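Local coordinates for protein putative DNA helicase (Lactobacillus plantarum, PDB 3DMN) that is a putative DNA helicase, whose C-terminal domain probably contributes to ATP-driven unwinding of DNA as in UvrD-like relatives, at residues N57-G68 with A110-W121. Numbering follows the deposited sequence.
With FMT (formic acid), chain P; ACT (acetate ion), chain K.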
loop_
_atom_site.group_PDB
_atom_site.type_symbol
_atom_site.label_atom_id
_atom_site.label_comp_id
_atom_site.label_asym_id
_atom_site.label_seq_id
_atom_site.Cartn_x
_atom_site.Cartn_y
_atom_site.Cartn_z
ATOM N N ASN A 57 11.642 3.853 -3.738
ATOM C CA ASN A 57 11.663 2.427 -4.057
ATOM C C ASN A 57 12.488 2.145 -5.312
ATOM O O ASN A 57 13.321 1.234 -5.312
ATOM C CB ASN A 57 10.231 1.882 -4.206
ATOM C CG ASN A 57 9.489 1.848 -2.897
ATOM O OD1 ASN A 57 10.022 2.253 -1.840
ATOM N ND2 ASN A 57 8.236 1.388 -2.954
ATOM N N ASP A 58 12.287 2.955 -6.356
ATOM C CA ASP A 58 13.082 2.847 -7.597
ATOM C C ASP A 58 14.573 2.929 -7.309
ATOM O O ASP A 58 15.365 2.211 -7.902
ATOM C CB ASP A 58 12.729 3.997 -8.534
ATOM C CG ASP A 58 11.408 3.813 -9.234
ATOM O OD1 ASP A 58 10.758 2.768 -9.063
ATOM O OD2 ASP A 58 11.014 4.746 -9.974
ATOM N N SER A 59 14.947 3.821 -6.405
ATOM C CA SER A 59 16.354 4.069 -6.086
ATOM C C SER A 59 17.010 2.875 -5.374
ATOM O O SER A 59 18.257 2.699 -5.403
ATOM C CB SER A 59 16.485 5.358 -5.275
ATOM O OG SER A 59 16.348 5.118 -3.892
ATOM N N GLU A 60 16.170 2.040 -4.762
ATOM C CA GLU A 60 16.622 0.845 -4.057
ATOM C C GLU A 60 16.416 -0.384 -4.928
ATOM O O GLU A 60 16.646 -1.514 -4.490
ATOM C CB GLU A 60 15.908 0.719 -2.716
ATOM C CG GLU A 60 16.115 1.977 -1.882
ATOM C CD GLU A 60 16.199 1.689 -0.405
ATOM O OE1 GLU A 60 17.154 2.190 0.244
ATOM O OE2 GLU A 60 15.317 0.956 0.101
ATOM N N ARG A 61 15.982 -0.135 -6.162
ATOM C CA ARG A 61 15.786 -1.159 -7.188
ATOM C C ARG A 61 14.653 -2.108 -6.838
ATOM O O ARG A 61 14.693 -3.298 -7.182
ATOM C CB ARG A 61 17.092 -1.928 -7.476
ATOM C CG ARG A 61 18.288 -1.043 -7.818
ATOM C CD ARG A 61 19.519 -1.895 -8.043
ATOM N NE ARG A 61 20.068 -2.370 -6.768
ATOM C CZ ARG A 61 21.270 -2.047 -6.291
ATOM N NH1 ARG A 61 22.087 -1.261 -6.988
ATOM N NH2 ARG A 61 21.667 -2.531 -5.120
ATOM N N ASP A 62 13.629 -1.569 -6.168
ATOM C CA ASP A 62 12.411 -2.320 -5.868
ATOM C C ASP A 62 11.498 -2.294 -7.071
ATOM O O ASP A 62 11.588 -1.381 -7.911
ATOM C CB ASP A 62 11.635 -1.679 -4.710
ATOM C CG ASP A 62 12.391 -1.718 -3.408
ATOM O OD1 ASP A 62 13.305 -2.577 -3.258
ATOM O OD2 ASP A 62 12.055 -0.865 -2.552
ATOM N N THR A 63 10.616 -3.289 -7.138
ATOM C CA THR A 63 9.483 -3.252 -8.047
ATOM C C THR A 63 8.243 -3.066 -7.178
ATOM O O THR A 63 7.951 -3.917 -6.331
ATOM C CB THR A 63 9.341 -4.557 -8.794
ATOM O OG1 THR A 63 10.538 -4.797 -9.559
ATOM C CG2 THR A 63 8.134 -4.489 -9.734
ATOM N N THR A 64 7.554 -1.950 -7.399
ATOM C CA THR A 64 6.416 -1.544 -6.588
ATOM C C THR A 64 5.036 -1.749 -7.240
ATOM O O THR A 64 4.859 -1.399 -8.430
ATOM C CB THR A 64 6.576 -0.057 -6.182
ATOM O OG1 THR A 64 7.903 0.159 -5.625
ATOM C CG2 THR A 64 5.480 0.338 -5.220
ATOM N N ALA A 65 4.073 -2.284 -6.476
ATOM C CA ALA A 65 2.638 -2.212 -6.833
ATOM C C ALA A 65 1.908 -1.302 -5.879
ATOM O O ALA A 65 2.181 -1.328 -4.682
ATOM C CB ALA A 65 2.001 -3.558 -6.808
ATOM N N ILE A 66 1.003 -0.481 -6.398
ATOM C CA ILE A 66 0.139 0.316 -5.545
ATOM C C ILE A 66 -1.214 -0.377 -5.491
ATOM O O ILE A 66 -1.797 -0.687 -6.550
ATOM C CB ILE A 66 -0.101 1.685 -6.145
ATOM C CG1 ILE A 66 1.249 2.369 -6.389
ATOM C CG2 ILE A 66 -1.044 2.468 -5.219
ATOM C CD1 ILE A 66 1.106 3.714 -7.179
ATOM N N ILE A 67 -1.653 -0.716 -4.279
ATOM C CA ILE A 67 -2.968 -1.399 -4.120
ATOM C C ILE A 67 -3.996 -0.439 -3.547
ATOM O O ILE A 67 -3.794 0.104 -2.437
ATOM C CB ILE A 67 -2.865 -2.654 -3.214
ATOM C CG1 ILE A 67 -1.743 -3.549 -3.747
ATOM C CG2 ILE A 67 -4.219 -3.372 -3.175
ATOM C CD1 ILE A 67 -1.478 -4.867 -2.954
ATOM N N GLY A 68 -5.051 -0.192 -4.310
ATOM C CA GLY A 68 -6.193 0.667 -3.859
ATOM C C GLY A 68 -7.361 -0.266 -3.496
ATOM O O GLY A 68 -7.415 -1.399 -3.931
ATOM N N ALA A 110 -5.628 -8.446 -6.668
ATOM C CA ALA A 110 -4.302 -8.751 -6.174
ATOM C C ALA A 110 -4.235 -10.227 -5.752
ATOM O O ALA A 110 -3.198 -10.707 -5.281
ATOM C CB ALA A 110 -3.924 -7.800 -5.059
ATOM N N LYS A 111 -5.358 -10.940 -5.924
ATOM C CA LYS A 111 -5.511 -12.319 -5.463
ATOM C C LYS A 111 -4.406 -13.199 -6.025
ATOM O O LYS A 111 -4.205 -13.241 -7.248
ATOM C CB LYS A 111 -6.888 -12.858 -5.903
ATOM C CG LYS A 111 -7.188 -14.306 -5.516
ATOM C CD LYS A 111 -8.460 -14.788 -6.221
ATOM C CE LYS A 111 -8.854 -16.187 -5.755
ATOM N NZ LYS A 111 -9.281 -17.032 -6.912
ATOM N N GLY A 112 -3.707 -13.890 -5.131
ATOM C CA GLY A 112 -2.642 -14.819 -5.510
ATOM C C GLY A 112 -1.372 -14.123 -5.935
ATOM O O GLY A 112 -0.525 -14.744 -6.592
ATOM N N LEU A 113 -1.235 -12.837 -5.581
ATOM C CA LEU A 113 -0.072 -12.054 -6.033
ATOM C C LEU A 113 0.795 -11.649 -4.858
ATOM O O LEU A 113 0.302 -11.428 -3.772
ATOM C CB LEU A 113 -0.500 -10.804 -6.805
ATOM C CG LEU A 113 -1.329 -11.037 -8.091
ATOM C CD1 LEU A 113 -1.566 -9.712 -8.812
ATOM C CD2 LEU A 113 -0.692 -12.071 -8.997
ATOM N N GLU A 114 2.098 -11.572 -5.093
ATOM C CA GLU A 114 3.016 -11.000 -4.097
ATOM C C GLU A 114 3.876 -9.997 -4.864
ATOM O O GLU A 114 4.158 -10.206 -6.054
ATOM C CB GLU A 114 3.889 -12.091 -3.432
ATOM C CG GLU A 114 4.613 -13.035 -4.397
ATOM C CD GLU A 114 5.834 -12.412 -5.129
ATOM O OE1 GLU A 114 6.126 -12.853 -6.261
ATOM O OE2 GLU A 114 6.478 -11.482 -4.593
ATOM N N PHE A 115 4.261 -8.908 -4.185
ATOM C CA PHE A 115 5.056 -7.878 -4.794
ATOM C C PHE A 115 6.255 -7.572 -3.900
ATOM O O PHE A 115 6.160 -7.675 -2.680
ATOM C CB PHE A 115 4.203 -6.606 -4.937
ATOM C CG PHE A 115 2.936 -6.832 -5.724
ATOM C CD1 PHE A 115 2.982 -6.931 -7.107
ATOM C CD2 PHE A 115 1.702 -6.919 -5.070
ATOM C CE1 PHE A 115 1.800 -7.132 -7.835
ATOM C CE2 PHE A 115 0.518 -7.114 -5.796
ATOM C CZ PHE A 115 0.578 -7.211 -7.167
ATOM N N ASP A 116 7.381 -7.197 -4.513
ATOM C CA ASP A 116 8.550 -6.751 -3.784
ATOM C C ASP A 116 8.193 -5.609 -2.827
ATOM O O ASP A 116 8.451 -5.683 -1.626
ATOM C CB ASP A 116 9.534 -6.255 -4.837
ATOM C CG ASP A 116 10.880 -5.921 -4.281
ATOM O OD1 ASP A 116 11.245 -6.455 -3.208
ATOM O OD2 ASP A 116 11.586 -5.140 -4.969
ATOM N N ALA A 117 7.574 -4.569 -3.371
ATOM C CA ALA A 117 7.167 -3.399 -2.582
ATOM C C ALA A 117 5.702 -3.113 -2.884
ATOM O O ALA A 117 5.233 -3.254 -4.032
ATOM C CB ALA A 117 8.010 -2.210 -2.967
ATOM N N VAL A 118 4.984 -2.708 -1.846
ATOM C CA VAL A 118 3.586 -2.327 -2.007
ATOM C C VAL A 118 3.426 -0.942 -1.414
ATOM O O VAL A 118 3.949 -0.658 -0.339
ATOM C CB VAL A 118 2.635 -3.316 -1.246
ATOM C CG1 VAL A 118 1.199 -2.752 -1.179
ATOM C CG2 VAL A 118 2.639 -4.695 -1.972
ATOM N N ILE A 119 2.658 -0.121 -2.112
ATOM C CA ILE A 119 2.148 1.130 -1.500
ATOM C C ILE A 119 0.638 0.979 -1.354
ATOM O O ILE A 119 -0.041 0.778 -2.361
ATOM C CB ILE A 119 2.469 2.325 -2.376
ATOM C CG1 ILE A 119 3.986 2.505 -2.513
ATOM C CG2 ILE A 119 1.786 3.642 -1.835
ATOM C CD1 ILE A 119 4.393 3.521 -3.656
ATOM N N VAL A 120 0.127 0.985 -0.115
ATOM C CA VAL A 120 -1.310 0.904 0.120
ATOM C C VAL A 120 -1.889 2.295 -0.035
ATOM O O VAL A 120 -1.586 3.206 0.735
ATOM C CB VAL A 120 -1.630 0.347 1.539
ATOM C CG1 VAL A 120 -3.115 0.200 1.713
ATOM C CG2 VAL A 120 -0.928 -0.995 1.717
ATOM N N TRP A 121 -2.786 2.444 -1.014
ATOM C CA TRP A 121 -3.338 3.777 -1.274
ATOM C C TRP A 121 -4.549 4.076 -0.388
ATOM O O TRP A 121 -5.614 3.401 -0.430
ATOM C CB TRP A 121 -3.706 3.957 -2.775
ATOM C CG TRP A 121 -4.464 5.203 -3.014
ATOM C CD1 TRP A 121 -5.773 5.309 -3.455
ATOM C CD2 TRP A 121 -4.015 6.539 -2.762
ATOM N NE1 TRP A 121 -6.147 6.649 -3.537
ATOM C CE2 TRP A 121 -5.090 7.418 -3.094
ATOM C CE3 TRP A 121 -2.800 7.089 -2.321
ATOM C CZ2 TRP A 121 -4.967 8.802 -2.991
ATOM C CZ3 TRP A 121 -2.697 8.490 -2.188
ATOM C CH2 TRP A 121 -3.780 9.308 -2.523
HETATM C C FMT P . 8.045 0.110 -9.945
HETATM O O1 FMT P . 8.106 -1.114 -10.029
HETATM O O2 FMT P . 7.019 0.771 -10.123
HETATM C C ACT K . -9.147 7.805 -3.039
HETATM O O ACT K . -8.745 7.609 -4.263
HETATM O OXT ACT K . -9.155 6.865 -2.176
HETATM C CH3 ACT K . -9.607 9.144 -2.572
HETATM O O HOH W 1 13.791 -5.754 -2.752
HETATM O O HOH W 2 -5.940 0.703 -0.257
#
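Ala110 CB lies 4.4 Å from Ile67 CD1, at the start of a type II turn that carries the chain through Gly112 to Leu113. Phe115 then lays its ring flat over Ala65, whose CB sits 3.5 Å from the ring centroid and 11° off the normal, a CH-pi contact. The ring also meets Ile67 CD1 obliquely and rests on Ile103. With an alanine here the face over Ala65 would be gone, which is likely to leave a gap beside Ala65 CB and Ile67 CD1. Asp116, at the corner, has CG anti to the backbone N (chi1 -172°), which turns OD2 toward Thr63; Thr63 N donates to the anti lone pair of Asp116 OD2 at 3.0 Å. Asp116 OD1 bonds to His146 and accepts a hydrogen bond from a water that also donates to Asp62 OD1. The two carboxylate planes are 87° apart, with Asp62 OD1 3.5 Å from Asp116 OD2, like charges probably eased by Thr63 N, His146 and the water. From Ala117 onward the backbones run parallel, joined by alternating bonds; the last, Trp121 N to Ile67 O, is 2.9 Å long and nearly straight. Val118 CG1 packs 3.8 Å from Ile67 CD1 on the Phe115 face; on the other, Ile119 CD1 meets Thr64 CG2 at 3.7 Å, against Gln53 and Leu54 of helix 43-59. Trp121 CB touches Ile66 CG2. Strands 64-68 and 118-121 are thus neighbours in a helix-flanked parallel sheet, consistent with the RecA-like P-loop NTPase fold of UvrD-type helicases.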